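Local structure of necrotic enteritis toxin B (Clostridium perfringens, 4I0N) at residues K21-T27 and T44-H50; I64-K68 and L215-G219; S103-T108 and R155-R159; Q191-K195 and N205-D209. The protein is a pore-forming toxin with an alpha-hemolysin fold that probably assembles into membrane pores, as its relatives in the leukocidin/hemolysin family do. All blocks are in the same frame, centred on the assembly; numbering follows the deposited sequence.

Contact 1: residues K21-T27 and T44-H50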
loop_
_atom_site.group_PDB
_atom_site.type_symbol
_atom_site.label_atom_id
_atom_site.label_comp_id
_atom_site.label_asym_id
_atom_site.label_seq_id
_atom_site.Cartn_x
_atom_site.Cartn_y
_atom_site.Cartn_z
ATOM N N LYS A 21 -32.819 4.393 14.498
ATOM C CA LYS A 21 -31.941 3.747 15.487
ATOM C C LYS A 21 -30.686 4.586 15.665
ATOM O O LYS A 21 -30.223 5.234 14.714
ATOM C CB LYS A 21 -31.576 2.322 15.060
ATOM C CG LYS A 21 -32.781 1.430 14.853
ATOM C CD LYS A 21 -32.424 -0.024 14.774
ATOM C CE LYS A 21 -33.704 -0.850 14.672
ATOM N NZ LYS A 21 -33.610 -2.065 15.524
ATOM N N GLU A 22 -30.132 4.580 16.876
ATOM C CA GLU A 22 -28.921 5.353 17.154
ATOM C C GLU A 22 -27.795 4.525 17.797
ATOM O O GLU A 22 -28.037 3.504 18.436
ATOM C CB GLU A 22 -29.250 6.591 17.998
ATOM C CG GLU A 22 -30.235 7.551 17.313
ATOM C CD GLU A 22 -30.606 8.757 18.164
ATOM O OE1 GLU A 22 -30.896 8.584 19.370
ATOM O OE2 GLU A 22 -30.605 9.888 17.622
ATOM N N ALA A 23 -26.561 4.958 17.565
ATOM C CA ALA A 23 -25.379 4.389 18.207
ATOM C C ALA A 23 -24.427 5.540 18.511
ATOM O O ALA A 23 -24.723 6.685 18.191
ATOM C CB ALA A 23 -24.718 3.361 17.290
ATOM N N ILE A 24 -23.289 5.237 19.124
ATOM C CA ILE A 24 -22.324 6.271 19.500
ATOM C C ILE A 24 -21.011 5.935 18.807
ATOM O O ILE A 24 -20.580 4.784 18.837
ATOM C CB ILE A 24 -22.080 6.290 21.028
ATOM C CG1 ILE A 24 -23.412 6.428 21.785
ATOM C CG2 ILE A 24 -21.096 7.427 21.399
ATOM C CD1 ILE A 24 -23.322 6.083 23.283
ATOM N N LYS A 25 -20.391 6.934 18.191
ATOM C CA LYS A 25 -19.094 6.737 17.573
ATOM C C LYS A 25 -18.006 7.563 18.262
ATOM O O LYS A 25 -18.278 8.629 18.812
ATOM C CB LYS A 25 -19.131 7.036 16.065
ATOM C CG LYS A 25 -19.326 8.494 15.708
ATOM C CD LYS A 25 -18.988 8.776 14.235
ATOM C CE LYS A 25 -19.497 10.170 13.851
ATOM N NZ LYS A 25 -19.188 10.585 12.441
ATOM N N TYR A 26 -16.778 7.060 18.183
ATOM C CA TYR A 26 -15.596 7.695 18.780
ATOM C C TYR A 26 -14.494 7.612 17.749
ATOM O O TYR A 26 -14.371 6.586 17.079
ATOM C CB TYR A 26 -15.115 6.912 20.008
ATOM C CG TYR A 26 -16.142 6.789 21.088
ATOM C CD1 TYR A 26 -16.177 7.698 22.146
ATOM C CD2 TYR A 26 -17.104 5.777 21.046
ATOM C CE1 TYR A 26 -17.140 7.583 23.154
ATOM C CE2 TYR A 26 -18.074 5.668 22.046
ATOM C CZ TYR A 26 -18.074 6.574 23.088
ATOM O OH TYR A 26 -19.012 6.472 24.082
ATOM N N THR A 27 -13.669 8.649 17.648
ATOM C CA THR A 27 -12.562 8.622 16.695
ATOM C C THR A 27 -11.209 8.766 17.373
ATOM O O THR A 27 -11.089 9.376 18.443
ATOM C CB THR A 27 -12.699 9.712 15.611
ATOM O OG1 THR A 27 -12.835 10.991 16.233
ATOM C CG2 THR A 27 -13.909 9.444 14.733
ATOM N N THR A 44 -12.560 4.688 13.658
ATOM C CA THR A 44 -13.877 5.078 14.145
ATOM C C THR A 44 -14.453 3.874 14.882
ATOM O O THR A 44 -14.775 2.861 14.257
ATOM C CB THR A 44 -14.804 5.460 12.988
ATOM O OG1 THR A 44 -14.140 6.435 12.173
ATOM C CG2 THR A 44 -16.107 6.033 13.539
ATOM N N PHE A 45 -14.549 3.981 16.204
ATOM C CA PHE A 45 -15.120 2.917 17.035
ATOM C C PHE A 45 -16.596 3.162 17.154
ATOM O O PHE A 45 -17.014 4.314 17.373
ATOM C CB PHE A 45 -14.529 2.962 18.460
ATOM C CG PHE A 45 -13.045 2.654 18.541
ATOM C CD1 PHE A 45 -12.600 1.368 18.847
ATOM C CD2 PHE A 45 -12.098 3.669 18.359
ATOM C CE1 PHE A 45 -11.235 1.091 18.939
ATOM C CE2 PHE A 45 -10.722 3.394 18.463
ATOM C CZ PHE A 45 -10.299 2.108 18.754
ATOM N N ILE A 46 -17.389 2.099 17.051
ATOM C CA ILE A 46 -18.832 2.232 17.219
ATOM C C ILE A 46 -19.248 1.401 18.417
ATOM O O ILE A 46 -18.865 0.237 18.530
ATOM C CB ILE A 46 -19.640 1.769 15.968
ATOM C CG1 ILE A 46 -19.210 2.530 14.708
ATOM C CG2 ILE A 46 -21.134 1.961 16.179
ATOM C CD1 ILE A 46 -18.425 1.677 13.764
ATOM N N GLU A 47 -19.994 2.027 19.319
ATOM C CA GLU A 47 -20.635 1.338 20.428
ATOM C C GLU A 47 -22.109 1.377 20.060
ATOM O O GLU A 47 -22.775 2.417 20.210
ATOM C CB GLU A 47 -20.389 2.053 21.766
ATOM C CG GLU A 47 -18.927 2.095 22.204
ATOM C CD GLU A 47 -18.361 0.727 22.594
ATOM O OE1 GLU A 47 -19.140 -0.242 22.785
ATOM O OE2 GLU A 47 -17.129 0.640 22.743
ATOM N N ASP A 48 -22.582 0.236 19.561
ATOM C CA ASP A 48 -23.904 0.090 18.972
ATOM C C ASP A 48 -24.766 -0.808 19.867
ATOM O O ASP A 48 -24.493 -2.005 19.986
ATOM C CB ASP A 48 -23.738 -0.518 17.566
ATOM C CG ASP A 48 -25.028 -0.552 16.762
ATOM O OD1 ASP A 48 -26.106 -0.231 17.296
ATOM O OD2 ASP A 48 -24.952 -0.902 15.548
ATOM N N PRO A 49 -25.812 -0.234 20.505
ATOM C CA PRO A 49 -26.769 -1.004 21.331
ATOM C C PRO A 49 -27.623 -1.978 20.520
ATOM O O PRO A 49 -28.362 -2.783 21.104
ATOM C CB PRO A 49 -27.689 0.077 21.936
ATOM C CG PRO A 49 -27.097 1.409 21.558
ATOM C CD PRO A 49 -26.189 1.181 20.383
ATOM N N HIS A 50 -27.538 -1.875 19.193
ATOM C CA HIS A 50 -28.346 -2.680 18.267
ATOM C C HIS A 50 -27.536 -3.790 17.588
ATOM O O HIS A 50 -28.053 -4.522 16.754
ATOM C CB HIS A 50 -28.975 -1.750 17.228
ATOM C CG HIS A 50 -29.709 -0.598 17.847
ATOM N ND1 HIS A 50 -30.928 -0.746 18.471
ATOM C CD2 HIS A 50 -29.367 0.706 17.996
ATOM C CE1 HIS A 50 -31.322 0.420 18.954
ATOM N NE2 HIS A 50 -30.391 1.317 18.684
HETATM O O HOH W 1 -31.596 3.602 19.266
#
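Tyr26 and Glu47 meet on the face of an antiparallel strand pair that they share with Ile24 and Phe45. The CG methylene of Glu47 lies 3.7 Å from Tyr26 CE2, and the two side chains cross at about a right angle, ring and carboxylate planes 72° apart. A bend at chi2 of Glu47 (-69°) carries its carboxylate on to His283, whose NE2 is hydrogen-bonded to OE2. The two backbones are laced in the usual antiparallel way: Tyr26 N donates to Phe45 O at 2.9 Å and Phe45 N returns a bond to Tyr26 O at 2.8 Å, with Ile24 and Glu47 forming the next such pair.

Past Glu47 the strand ends in an Asx turn, Asp48 OD1 accepting from His50 N at 2.9 Å, and His50 swings its ring back onto the start of the partner strand. Lys21 CB sits over one face of this imidazole, 4.1 Å from the ring centroid, in a CH-pi contact. Glu22 O meets the ring edge in plane, 3.1 Å from His50 CD2. A water joins His50 NE2 (2.6 Å) to Glu22 N (3.0 Å).

The pair belongs to the hairpin 21-34/37-47. Strand 14-18 flanks one side of it and strand 53-65 the other, while His283 stacks on Tyr26 and meets Phe45 edge-to-face.

Contact 2: residues I64-K68 and L215-G219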
loop_
_atom_site.group_PDB
_atom_site.type_symbol
_atom_site.label_atom_id
_atom_site.label_comp_id
_atom_site.label_asym_id
_atom_site.label_seq_id
_atom_site.Cartn_x
_atom_site.Cartn_y
_atom_site.Cartn_z
ATOM N N ILE A 64 5.518 5.062 1.187
ATOM C CA ILE A 64 6.709 4.238 1.018
ATOM C C ILE A 64 7.574 4.901 -0.067
ATOM O O ILE A 64 7.149 4.973 -1.238
ATOM C CB ILE A 64 6.383 2.769 0.612
ATOM C CG1 ILE A 64 5.435 2.095 1.611
ATOM C CG2 ILE A 64 7.677 1.963 0.461
ATOM C CD1 ILE A 64 4.724 0.799 1.088
ATOM N N PRO A 65 8.772 5.391 0.297
ATOM C CA PRO A 65 9.636 6.033 -0.722
ATOM C C PRO A 65 10.043 5.044 -1.814
ATOM O O PRO A 65 10.148 3.841 -1.551
ATOM C CB PRO A 65 10.893 6.472 0.054
ATOM C CG PRO A 65 10.633 6.164 1.482
ATOM C CD PRO A 65 9.409 5.325 1.632
ATOM N N SER A 66 10.233 5.540 -3.038
ATOM C CA SER A 66 10.581 4.639 -4.137
ATOM C C SER A 66 12.027 4.166 -4.004
ATOM O O SER A 66 12.374 3.060 -4.427
ATOM C CB SER A 66 10.391 5.326 -5.502
ATOM O OG SER A 66 11.257 6.451 -5.647
ATOM N N ASP A 67 12.860 5.034 -3.439
ATOM C CA ASP A 67 14.315 4.827 -3.389
ATOM C C ASP A 67 14.914 4.532 -4.762
ATOM O O ASP A 67 15.880 3.775 -4.889
ATOM C CB ASP A 67 14.671 3.718 -2.399
ATOM C CG ASP A 67 16.135 3.715 -2.034
ATOM O OD1 ASP A 67 16.684 4.805 -1.783
ATOM O OD2 ASP A 67 16.742 2.633 -2.039
ATOM N N LYS A 68 14.362 5.153 -5.802
ATOM C CA LYS A 68 14.943 5.005 -7.141
ATOM C C LYS A 68 16.349 5.581 -7.135
ATOM O O LYS A 68 16.571 6.664 -6.606
ATOM C CB LYS A 68 14.128 5.759 -8.190
ATOM C CG LYS A 68 14.559 5.438 -9.613
ATOM C CD LYS A 68 14.328 6.615 -10.569
ATOM C CE LYS A 68 15.477 7.568 -10.574
ATOM N NZ LYS A 68 15.287 8.646 -11.564
ATOM N N LEU A 215 5.127 6.662 -8.749
ATOM C CA LEU A 215 5.453 5.522 -7.871
ATOM C C LEU A 215 6.909 5.061 -8.039
ATOM O O LEU A 215 7.481 4.406 -7.160
ATOM C CB LEU A 215 4.490 4.349 -8.123
ATOM C CG LEU A 215 3.219 4.361 -7.263
ATOM C CD1 LEU A 215 2.300 5.582 -7.524
ATOM C CD2 LEU A 215 2.428 3.047 -7.509
ATOM N N ILE A 216 7.508 5.433 -9.159
ATOM C CA ILE A 216 8.937 5.135 -9.388
ATOM C C ILE A 216 9.826 6.334 -9.021
ATOM O O ILE A 216 10.859 6.187 -8.348
ATOM C CB ILE A 216 9.170 4.640 -10.830
ATOM C CG1 ILE A 216 8.488 3.270 -10.987
ATOM C CG2 ILE A 216 10.674 4.540 -11.166
ATOM C CD1 ILE A 216 8.358 2.790 -12.443
ATOM N N SER A 217 9.439 7.520 -9.460
ATOM C CA SER A 217 10.258 8.703 -9.174
ATOM C C SER A 217 10.184 9.126 -7.706
ATOM O O SER A 217 11.159 9.623 -7.153
ATOM C CB SER A 217 9.855 9.856 -10.085
ATOM O OG SER A 217 8.508 10.219 -9.832
ATOM N N GLY A 218 9.052 8.899 -7.058
ATOM C CA GLY A 218 8.847 9.409 -5.703
ATOM C C GLY A 218 8.557 8.332 -4.673
ATOM O O GLY A 218 9.266 8.210 -3.680
ATOM N N GLY A 219 7.499 7.565 -4.903
ATOM C CA GLY A 219 7.070 6.554 -3.928
ATOM C C GLY A 219 5.571 6.356 -3.983
ATOM O O GLY A 219 4.876 6.956 -4.832
#
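Pro65 and Gly219 form an antiparallel non-hydrogen-bonded pair, their CA atoms 4.1 Å apart, at the point where strand 53-65 ends and strand 219-231 begins. The fit is close: Gly219 CA comes within 3.1 Å of Ile64 O, and a phi of 149° is backbone geometry that calls for glycine. One residue on, Ser66 N donates to Gly218 O at 2.9 Å.

Ser66 is also the main side chain here. Its hydroxyl stands between its own N and carbonyl carbon (chi1 63°), which aims OG at the helix end, where it donates to Ile216 O at 2.7 Å from above the plane of the carbonyl. Ser66 OG itself weakly accepts from Lys68 N. Lys68 CB rests 3.3 Å from Ile216 O, and the chain then bends at chi3 to take NZ to its main partner, Asp209.

Ser66 thus supplies donors to a carbonyl of the last helical residues (Ile216) and to one just past the helix (Gly218, the first residue to leave helical angles). The result is a helix-to-strand junction: helix 214-217 passes through Gly218 into strand 219-231, which lies antiparallel beside the end of strand 53-65 in the toxin's six-stranded sheet.

Contact 3: residues S103-T108 and R155-R159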
loop_
_atom_site.group_PDB
_atom_site.type_symbol
_atom_site.label_atom_id
_atom_site.label_comp_id
_atom_site.label_asym_id
_atom_site.label_seq_id
_atom_site.Cartn_x
_atom_site.Cartn_y
_atom_site.Cartn_z
ATOM N N SER A 103 -12.501 -5.443 4.054
ATOM C CA SER A 103 -11.388 -4.529 3.795
ATOM C C SER A 103 -11.482 -4.051 2.349
ATOM O O SER A 103 -12.048 -4.747 1.486
ATOM C CB SER A 103 -10.055 -5.231 4.069
ATOM O OG SER A 103 -9.830 -6.299 3.160
ATOM N N ILE A 104 -10.947 -2.866 2.092
ATOM C CA ILE A 104 -10.917 -2.294 0.746
ATOM C C ILE A 104 -9.496 -1.749 0.496
ATOM O O ILE A 104 -8.795 -1.351 1.440
ATOM C CB ILE A 104 -11.981 -1.161 0.550
ATOM C CG1 ILE A 104 -11.869 -0.101 1.659
ATOM C CG2 ILE A 104 -13.414 -1.731 0.455
ATOM C CD1 ILE A 104 -12.581 1.217 1.368
ATOM N N PRO A 105 -9.054 -1.717 -0.769
ATOM C CA PRO A 105 -9.766 -2.124 -1.980
ATOM C C PRO A 105 -9.768 -3.615 -2.158
ATOM O O PRO A 105 -9.008 -4.316 -1.496
ATOM C CB PRO A 105 -8.970 -1.437 -3.105
ATOM C CG PRO A 105 -7.576 -1.320 -2.565
ATOM C CD PRO A 105 -7.698 -1.206 -1.059
ATOM N N LYS A 106 -10.635 -4.103 -3.046
ATOM C CA LYS A 106 -10.789 -5.541 -3.200
ATOM C C LYS A 106 -10.399 -6.007 -4.592
ATOM O O LYS A 106 -10.273 -5.200 -5.518
ATOM C CB LYS A 106 -12.220 -5.992 -2.861
ATOM C CG LYS A 106 -12.695 -5.552 -1.457
ATOM C CD LYS A 106 -13.749 -6.502 -0.825
ATOM C CE LYS A 106 -13.124 -7.742 -0.180
ATOM N NZ LYS A 106 -11.998 -7.413 0.776
ATOM N N ASN A 107 -10.205 -7.325 -4.716
ATOM C CA ASN A 107 -9.872 -7.950 -5.984
ATOM C C ASN A 107 -8.667 -7.278 -6.649
ATOM O O ASN A 107 -7.661 -7.006 -5.964
ATOM C CB ASN A 107 -11.135 -7.994 -6.869
ATOM C CG ASN A 107 -12.274 -8.734 -6.190
ATOM O OD1 ASN A 107 -13.333 -8.161 -5.907
ATOM N ND2 ASN A 107 -12.050 -10.010 -5.896
ATOM N N THR A 108 -8.744 -7.017 -7.954
ATOM C CA THR A 108 -7.650 -6.362 -8.673
ATOM C C THR A 108 -8.144 -5.102 -9.366
ATOM O O THR A 108 -9.178 -5.136 -10.053
ATOM C CB THR A 108 -7.033 -7.308 -9.694
ATOM O OG1 THR A 108 -6.556 -8.459 -8.995
ATOM C CG2 THR A 108 -5.882 -6.657 -10.478
ATOM N N ARG A 155 -0.770 -1.779 -10.808
ATOM C CA ARG A 155 -2.102 -2.282 -10.444
ATOM C C ARG A 155 -2.100 -2.726 -8.995
ATOM O O ARG A 155 -1.030 -2.998 -8.434
ATOM C CB ARG A 155 -2.503 -3.464 -11.340
ATOM C CG ARG A 155 -1.524 -4.618 -11.299
ATOM C CD ARG A 155 -2.133 -5.907 -11.902
ATOM N NE ARG A 155 -2.782 -5.665 -13.181
ATOM C CZ ARG A 155 -2.249 -5.943 -14.373
ATOM N NH1 ARG A 155 -1.032 -6.491 -14.464
ATOM N NH2 ARG A 155 -2.932 -5.666 -15.487
ATOM N N THR A 156 -3.284 -2.784 -8.393
ATOM C CA THR A 156 -3.435 -3.245 -7.020
ATOM C C THR A 156 -4.079 -4.630 -7.046
ATOM O O THR A 156 -5.113 -4.827 -7.697
ATOM C CB THR A 156 -4.348 -2.312 -6.224
ATOM O OG1 THR A 156 -3.700 -1.044 -6.107
ATOM C CG2 THR A 156 -4.628 -2.895 -4.812
ATOM N N ILE A 157 -3.441 -5.583 -6.370
ATOM C CA ILE A 157 -3.970 -6.949 -6.275
ATOM C C ILE A 157 -4.167 -7.223 -4.795
ATOM O O ILE A 157 -3.193 -7.233 -4.034
ATOM C CB ILE A 157 -2.981 -7.982 -6.872
ATOM C CG1 ILE A 157 -2.669 -7.621 -8.343
ATOM C CG2 ILE A 157 -3.521 -9.425 -6.711
ATOM C CD1 ILE A 157 -1.366 -8.208 -8.868
ATOM N N GLN A 158 -5.409 -7.415 -4.357
ATOM C CA GLN A 158 -5.580 -7.863 -2.968
ATOM C C GLN A 158 -5.248 -9.353 -2.908
ATOM O O GLN A 158 -5.996 -10.184 -3.416
ATOM C CB GLN A 158 -6.967 -7.572 -2.397
ATOM C CG GLN A 158 -7.025 -7.913 -0.888
ATOM C CD GLN A 158 -8.306 -7.480 -0.191
ATOM O OE1 GLN A 158 -9.408 -7.711 -0.691
ATOM N NE2 GLN A 158 -8.160 -6.868 0.995
ATOM N N ARG A 159 -4.099 -9.676 -2.328
ATOM C CA ARG A 159 -3.554 -11.037 -2.375
ATOM C C ARG A 159 -3.994 -11.895 -1.195
ATOM O O ARG A 159 -4.003 -13.128 -1.296
ATOM C CB ARG A 159 -2.029 -10.997 -2.474
ATOM C CG ARG A 159 -1.369 -10.057 -1.463
ATOM C CD ARG A 159 0.147 -10.055 -1.581
ATOM N NE ARG A 159 0.711 -11.383 -1.339
ATOM C CZ ARG A 159 0.988 -11.892 -0.141
ATOM N NH1 ARG A 159 0.758 -11.198 0.967
ATOM N NH2 ARG A 159 1.500 -13.116 -0.046
HETATM O O HOH W 2 -10.285 -9.378 -2.584
#
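Gln158 reaches from strand 154-162 along the loop 105-107, next to the antiparallel pair Thr108-Ile157, where the short strand 108-109 joins strand 154-162. The chain between the two segments contains strands 113-120, 126-127 and 144-150, which is consistent with the folded prestem of the alpha-hemolysin family, so the contact probably lies at the prestem's base.

The glutamine leaves its strand with CG anti to the backbone N (chi1 -173°) and stays extended, putting the amide between Ser103 and Lys106. NE2 donates to Ser103 OG at 2.8 Å, with the hydroxyl in the amide plane. At the other end OE1 accepts from Lys106 NZ at 3.0 Å, in plane and on a lone pair, and also from a water at 2.7 Å that in turn takes the N-H of Asn107. With partners on both its nitrogen and its oxygen, the amide is fixed in rotation. Lys106 runs beside Gln158 and then curls through chi3 (81°) and chi4, so that NZ also donates to Ser103 O at 2.8 Å.

A cis peptide precedes Pro105, whose CG meets Thr156 CG2 at 4.0 Å, the two side chains crossing at about a right angle. Thr108 and Ile157 lie side by side, with OG1 of the threonine 3.9 Å from CG2 of the isoleucine. Trp168, from the adjacent strand 165-172, donates its NE1 to Pro105 O and packs against Thr156 and Gln158. Where loop becomes strand, Gln158 N points almost straight at Asn107 O, 2.8 Å away with an angle of 178° at the hydrogen.

Contact 4: residues Q191-K195 and N205-D209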
loop_
_atom_site.group_PDB
_atom_site.type_symbol
_atom_site.label_atom_id
_atom_site.label_comp_id
_atom_site.label_asym_id
_atom_site.label_seq_id
_atom_site.Cartn_x
_atom_site.Cartn_y
_atom_site.Cartn_z
ATOM N N GLN A 191 13.880 -2.631 -23.277
ATOM C CA GLN A 191 14.017 -1.179 -23.410
ATOM C C GLN A 191 13.294 -0.392 -22.313
ATOM O O GLN A 191 13.195 0.834 -22.394
ATOM C CB GLN A 191 13.542 -0.755 -24.812
ATOM C CG GLN A 191 14.494 -1.213 -25.911
ATOM C CD GLN A 191 13.849 -1.171 -27.262
ATOM O OE1 GLN A 191 14.010 -0.194 -28.010
ATOM N NE2 GLN A 191 13.086 -2.208 -27.584
ATOM N N LEU A 192 12.789 -1.104 -21.305
ATOM C CA LEU A 192 12.002 -0.539 -20.188
ATOM C C LEU A 192 12.238 0.946 -19.857
ATOM O O LEU A 192 11.323 1.763 -20.001
ATOM C CB LEU A 192 12.195 -1.413 -18.939
ATOM C CG LEU A 192 11.244 -1.299 -17.750
ATOM C CD1 LEU A 192 9.816 -1.511 -18.176
ATOM C CD2 LEU A 192 11.656 -2.318 -16.684
ATOM N N PHE A 193 13.441 1.300 -19.401
ATOM C CA PHE A 193 13.719 2.699 -19.046
ATOM C C PHE A 193 14.890 3.260 -19.824
ATOM O O PHE A 193 15.586 4.158 -19.352
ATOM C CB PHE A 193 13.968 2.871 -17.533
ATOM C CG PHE A 193 12.885 2.274 -16.655
ATOM C CD1 PHE A 193 11.587 2.780 -16.678
ATOM C CD2 PHE A 193 13.192 1.234 -15.773
ATOM C CE1 PHE A 193 10.599 2.245 -15.851
ATOM C CE2 PHE A 193 12.212 0.684 -14.951
ATOM C CZ PHE A 193 10.908 1.194 -14.993
ATOM N N MET A 194 15.077 2.751 -21.033
ATOM C CA MET A 194 16.170 3.189 -21.911
ATOM C C MET A 194 15.814 4.502 -22.606
ATOM O O MET A 194 14.850 4.562 -23.383
ATOM C CB MET A 194 16.468 2.083 -22.930
ATOM C CG MET A 194 17.638 2.385 -23.885
ATOM S SD MET A 194 17.768 1.199 -25.242
ATOM C CE MET A 194 18.340 -0.272 -24.370
ATOM N N LYS A 195 16.574 5.555 -22.324
ATOM C CA LYS A 195 16.301 6.883 -22.911
ATOM C C LYS A 195 16.634 6.923 -24.405
ATOM O O LYS A 195 15.834 7.418 -25.216
ATOM C CB LYS A 195 17.056 7.967 -22.134
ATOM C CG LYS A 195 16.743 9.408 -22.508
ATOM C CD LYS A 195 17.441 10.337 -21.522
ATOM C CE LYS A 195 17.210 11.801 -21.860
ATOM N NZ LYS A 195 17.669 12.680 -20.737
ATOM N N ASN A 205 21.466 7.675 -19.337
ATOM C CA ASN A 205 20.645 7.044 -20.377
ATOM C C ASN A 205 19.365 6.372 -19.888
ATOM O O ASN A 205 18.830 5.492 -20.559
ATOM C CB ASN A 205 21.444 6.057 -21.237
ATOM C CG ASN A 205 20.756 5.789 -22.582
ATOM O OD1 ASN A 205 20.081 6.675 -23.109
ATOM N ND2 ASN A 205 20.905 4.579 -23.124
ATOM N N PHE A 206 18.885 6.807 -18.726
ATOM C CA PHE A 206 17.640 6.313 -18.180
ATOM C C PHE A 206 16.547 7.365 -18.313
ATOM O O PHE A 206 16.831 8.574 -18.328
ATOM C CB PHE A 206 17.839 5.926 -16.712
ATOM C CG PHE A 206 18.766 4.758 -16.521
ATOM C CD1 PHE A 206 18.372 3.473 -16.894
ATOM C CD2 PHE A 206 20.027 4.939 -15.947
ATOM C CE1 PHE A 206 19.223 2.380 -16.718
ATOM C CE2 PHE A 206 20.896 3.855 -15.779
ATOM C CZ PHE A 206 20.497 2.577 -16.157
ATOM N N THR A 207 15.306 6.894 -18.432
ATOM C CA THR A 207 14.118 7.761 -18.461
ATOM C C THR A 207 14.198 8.862 -17.386
ATOM O O THR A 207 14.447 8.568 -16.217
ATOM C CB THR A 207 12.842 6.900 -18.241
ATOM O OG1 THR A 207 12.846 5.824 -19.176
ATOM C CG2 THR A 207 11.562 7.714 -18.421
ATOM N N ASP A 208 13.991 10.119 -17.785
ATOM C CA ASP A 208 13.910 11.248 -16.840
ATOM C C ASP A 208 12.784 11.056 -15.830
ATOM O O ASP A 208 11.754 10.469 -16.171
ATOM C CB ASP A 208 13.665 12.560 -17.599
ATOM C CG ASP A 208 14.826 12.947 -18.494
ATOM O OD1 ASP A 208 15.972 12.552 -18.183
ATOM O OD2 ASP A 208 14.594 13.655 -19.512
ATOM N N ASP A 209 12.972 11.564 -14.610
ATOM C CA ASP A 209 11.947 11.482 -13.551
ATOM C C ASP A 209 10.569 11.946 -13.978
ATOM O O ASP A 209 9.584 11.307 -13.649
ATOM C CB ASP A 209 12.326 12.288 -12.311
ATOM C CG ASP A 209 13.278 11.559 -11.385
ATOM O OD1 ASP A 209 13.169 10.330 -11.182
ATOM O OD2 ASP A 209 14.140 12.254 -10.836
#
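Lys195 lays its extended side chain across Asn205, Phe206 and Asp208. Its CB is 3.4 Å from Asn205 OD1, its CD passes 3.7 Å from Phe206 O, and NZ ends in a salt bridge to Asp208. Lys195 is stretched out from chi1 (-173°) to chi4, long enough to span three residues of the partner segment. NZ meets Asp208 OD1 at 3.1 Å on the syn side, close to the carboxylate plane; its bond to OD2 is weak. The amide oxygen of Asn205 has its main partner in the backbone N of Ser196, which holds the amide beside Lys195.

The backbones are also tied in two places. Lys195 N donates to Asn205 O at 2.9 Å. Phe193 O takes Thr207 N at 2.9 Å and, weakly, the hydroxyl of the same threonine at 3.2 Å. Thr207 OG1 also lies at the edge of the Phe193 ring, 4.1 Å from Phe193 CD1. One face of that ring carries Leu192 CG, and Trp81 meets the ring edge-to-face.

Both segments belong to the long irregular stretch between strand 165-172 and helix 214-217, which packs through Leu192, Met194, Asn205 and Phe206 on strand 236-255; by comparison with relatives this is probably part of the rim region. The chemistry is split by depth: backbone bonds next to buried phenylalanines join the two segments, whereas the ion pair links two exposed side chains, where solvent would probably weaken its pull.

From the N terminus, contact 1 closes first, within a hairpin whose strand 37-47 is followed by its sheet neighbour 53-65. That strand leads into contact 2, which closes a loop of 146 residues and brings strand 219-231 alongside. Contacts 3 and 4 both nest inside this loop, one after the other: contact 3 joins the end of strand 99-104 to strand 154-162 of a second sheet, and contact 4 ties two parts of the irregular chain before helix 214-217. Contacts 2 and 4 touch, through a salt bridge from Lys68 NZ to Asp209 OD1 (2.7 Å) and packing of Ile216 on Phe193. Contact 1 lies across the chain's centre from both.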